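Local coordinates for chemotaxis signal transduction protein (Thermoanaerobacter tengcongensis, PDB 2QDL) that probably acts as the CheW scaffolding protein of bacterial chemotaxis, coupling the histidine kinase CheA to chemoreceptors, at residues A[24-29]-A[84-89]. Numbering follows the deposited sequence.
Sequences YGLDIF and IIVEIL
Leu26 lays one methyl, CD1, against strand 82-88, 4.0 Å from Val86 CG1 and 4.4 Å from Ile84 CG2. One branch of the leucine therefore serves two residues whose side chains come from the same side of their strand. Leu26 and Val86 meet nearly at right angles, so the touch is between methyl ends rather than along the length of the chains. On Val86, CG1 stands anti to the carbonyl carbon (chi1 -56°), and this branch is the one that meets the leucine. Only 77 Å² is buried between the two segments, with Leu26 giving the largest share.

The two strands are not paired with each other: Leu26 shares backbone bonds with Val15 and Gly25 with Ile137 and Ile139, whereas strand 82-88 pairs with strands 33-36 and 91-106. Leu95, against Leu26, and Val97, against Ile84, extend the apolar surroundings. Beyond the leucine, Asp27 OD1 accepts from Phe29 N at 2.9 Å in an Asx turn, and OD2 forms a salt bridge with Lys12.

Three buried aliphatic side chains thus join separate parts of the curled CheW sheet by dispersion and exclusion of water, without directional bonds between them.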
ATOM      1  N   TYR A  24      -4.582   2.451  -6.870  1.00 12.56           N
ATOM      2  CA  TYR A  24      -4.621   1.502  -5.773  1.00 13.51           C
ATOM      3  C   TYR A  24      -5.114   2.239  -4.551  1.00 12.88           C
ATOM      4  O   TYR A  24      -4.987   3.472  -4.479  1.00 12.69           O
ATOM      5  CB  TYR A  24      -3.219   0.874  -5.558  1.00 13.87           C
ATOM      6  CG  TYR A  24      -2.860  -0.016  -6.726  1.00 14.50           C
ATOM      7  CD1 TYR A  24      -2.288   0.510  -7.880  1.00 16.33           C
ATOM      8  CD2 TYR A  24      -3.164  -1.370  -6.702  1.00 15.89           C
ATOM      9  CE1 TYR A  24      -1.997  -0.295  -8.967  1.00 18.28           C
ATOM     10  CE2 TYR A  24      -2.859  -2.192  -7.786  1.00 18.15           C
ATOM     11  CZ  TYR A  24      -2.292  -1.641  -8.908  1.00 17.17           C
ATOM     12  OH  TYR A  24      -2.029  -2.441  -9.969  1.00 19.35           O
ATOM     13  N   GLY A  25      -5.671   1.505  -3.593  1.00 12.75           N
ATOM     14  CA  GLY A  25      -6.071   2.142  -2.346  1.00 12.13           C
ATOM     15  C   GLY A  25      -5.834   1.382  -1.055  1.00 11.83           C
ATOM     16  O   GLY A  25      -5.696   0.153  -1.043  1.00 11.32           O
ATOM     17  N   LEU A  26      -5.810   2.141   0.036  1.00 11.08           N
ATOM     18  CA  LEU A  26      -5.794   1.590   1.383  1.00 12.24           C
ATOM     19  C   LEU A  26      -6.797   2.357   2.231  1.00 11.72           C
ATOM     20  O   LEU A  26      -6.990   3.568   2.031  1.00 11.21           O
ATOM     21  CB  LEU A  26      -4.408   1.717   2.020  1.00 11.74           C
ATOM     22  CG  LEU A  26      -3.329   0.766   1.519  1.00 13.42           C
ATOM     23  CD1 LEU A  26      -1.906   1.228   1.950  1.00 11.43           C
ATOM     24  CD2 LEU A  26      -3.632  -0.685   1.983  1.00  7.64           C
ATOM     25  N   ASP A  27      -7.427   1.663   3.168  1.00 11.96           N
ATOM     26  CA  ASP A  27      -8.235   2.323   4.179  1.00 12.28           C
ATOM     27  C   ASP A  27      -7.303   3.258   4.938  1.00 11.95           C
ATOM     28  O   ASP A  27      -6.204   2.876   5.308  1.00 11.09           O
ATOM     29  CB  ASP A  27      -8.885   1.299   5.126  1.00 12.55           C
ATOM     30  CG  ASP A  27     -10.011   1.902   5.973  1.00 14.72           C
ATOM     31  OD1 ASP A  27      -9.802   2.916   6.674  1.00 14.93           O
ATOM     32  OD2 ASP A  27     -11.133   1.372   5.911  1.00 18.61           O
ATOM     33  N   ILE A  28      -7.744   4.498   5.132  1.00 12.47           N
ATOM     34  CA  ILE A  28      -7.025   5.482   5.959  1.00 12.36           C
ATOM     35  C   ILE A  28      -6.620   4.904   7.334  1.00 12.15           C
ATOM     36  O   ILE A  28      -5.600   5.288   7.883  1.00 12.19           O
ATOM     37  CB  ILE A  28      -7.840   6.821   6.100  1.00 12.51           C
ATOM     38  CG1 ILE A  28      -7.055   7.897   6.852  1.00 13.92           C
ATOM     39  CG2 ILE A  28      -9.160   6.598   6.851  1.00 11.29           C
ATOM     40  CD1 ILE A  28      -5.732   8.297   6.234  1.00 15.23           C
ATOM     41  N   PHE A  29      -7.413   3.976   7.869  1.00 12.17           N
ATOM     42  CA  PHE A  29      -7.117   3.304   9.118  1.00 12.63           C
ATOM     43  C   PHE A  29      -5.776   2.569   9.046  1.00 13.74           C
ATOM     44  O   PHE A  29      -5.074   2.468  10.050  1.00 14.36           O
ATOM     45  CB  PHE A  29      -8.229   2.295   9.436  1.00 13.31           C
ATOM     46  CG  PHE A  29      -8.081   1.636  10.794  1.00 16.92           C
ATOM     47  CD1 PHE A  29      -8.421   2.320  11.954  1.00 18.22           C
ATOM     48  CD2 PHE A  29      -7.582   0.342  10.905  1.00 19.88           C
ATOM     49  CE1 PHE A  29      -8.265   1.713  13.216  1.00 21.03           C
ATOM     50  CE2 PHE A  29      -7.444  -0.272  12.163  1.00 22.87           C
ATOM     51  CZ  PHE A  29      -7.784   0.425  13.314  1.00 22.79           C
ATOM     52  N   ILE A  84       4.276   5.482   2.137  1.00  9.75           N
ATOM     53  CA  ILE A  84       3.154   5.262   3.059  1.00 10.35           C
ATOM     54  C   ILE A  84       3.587   4.287   4.130  1.00 11.30           C
ATOM     55  O   ILE A  84       3.956   3.133   3.831  1.00 11.89           O
ATOM     56  CB  ILE A  84       1.919   4.695   2.341  1.00  8.89           C
ATOM     57  CG1 ILE A  84       1.516   5.624   1.170  1.00  9.44           C
ATOM     58  CG2 ILE A  84       0.787   4.487   3.318  1.00 11.48           C
ATOM     59  CD1 ILE A  84       0.349   5.119   0.366  1.00  6.11           C
ATOM     60  N   ILE A  85       3.549   4.757   5.371  1.00 11.42           N
ATOM     61  CA  ILE A  85       3.881   3.917   6.520  1.00 11.71           C
ATOM     62  C   ILE A  85       2.655   3.146   6.959  1.00 11.67           C
ATOM     63  O   ILE A  85       1.603   3.720   7.276  1.00 11.83           O
ATOM     64  CB  ILE A  85       4.478   4.713   7.690  1.00 11.74           C
ATOM     65  CG1 ILE A  85       5.599   5.652   7.212  1.00 11.41           C
ATOM     66  CG2 ILE A  85       4.903   3.783   8.882  1.00 12.02           C
ATOM     67  CD1 ILE A  85       6.771   4.984   6.530  1.00  9.28           C
ATOM     68  N   VAL A  86       2.795   1.829   6.947  1.00 11.09           N
ATOM     69  CA  VAL A  86       1.737   0.928   7.375  1.00 11.26           C
ATOM     70  C   VAL A  86       2.282   0.009   8.513  1.00 12.50           C
ATOM     71  O   VAL A  86       3.424   0.146   8.956  1.00 11.51           O
ATOM     72  CB  VAL A  86       1.180   0.091   6.156  1.00 11.48           C
ATOM     73  CG1 VAL A  86       0.697   1.021   5.021  1.00  8.10           C
ATOM     74  CG2 VAL A  86       2.230  -0.904   5.644  1.00 10.13           C
ATOM     75  N   GLU A  87       1.449  -0.911   8.977  1.00 14.25           N
ATOM     76  CA  GLU A  87       1.833  -1.870  10.011  1.00 16.56           C
ATOM     77  C   GLU A  87       1.407  -3.240   9.534  1.00 16.15           C
ATOM     78  O   GLU A  87       0.282  -3.417   9.128  1.00 16.69           O
ATOM     79  CB  GLU A  87       1.154  -1.542  11.338  1.00 16.85           C
ATOM     80  CG  GLU A  87       1.484  -2.530  12.418  1.00 21.96           C
ATOM     81  CD  GLU A  87       0.618  -2.359  13.668  1.00 27.24           C
ATOM     82  OE1 GLU A  87      -0.572  -2.793  13.703  1.00 29.67           O
ATOM     83  OE2 GLU A  87       1.155  -1.796  14.629  1.00 29.78           O
ATOM     84  N   ILE A  88       2.344  -4.167   9.501  1.00 16.49           N
ATOM     85  CA  ILE A  88       2.115  -5.504   9.009  1.00 17.35           C
ATOM     86  C   ILE A  88       2.652  -6.415  10.101  1.00 18.71           C
ATOM     87  O   ILE A  88       3.841  -6.344  10.465  1.00 18.35           O
ATOM     88  CB  ILE A  88       2.853  -5.777   7.677  1.00 17.49           C
ATOM     89  CG1 ILE A  88       2.374  -4.824   6.577  1.00 15.44           C
ATOM     90  CG2 ILE A  88       2.679  -7.233   7.248  1.00 17.67           C
ATOM     91  CD1 ILE A  88       3.172  -4.968   5.320  1.00 15.00           C
ATOM     92  N   LEU A  89       1.737  -7.214  10.645  1.00 20.07           N
ATOM     93  CA  LEU A  89       1.991  -8.133  11.739  1.00 20.93           C
ATOM     94  C   LEU A  89       2.658  -7.407  12.902  1.00 20.82           C
ATOM     95  O   LEU A  89       3.668  -7.864  13.437  1.00 20.94           O
ATOM     96  CB  LEU A  89       2.815  -9.339  11.226  1.00 22.51           C
ATOM     97  CG  LEU A  89       2.113 -10.268  10.221  1.00 23.14           C
ATOM     98  CD1 LEU A  89       3.092 -11.274   9.707  1.00 24.74           C
ATOM     99  CD2 LEU A  89       0.902 -10.972  10.849  1.00 25.72           C
TER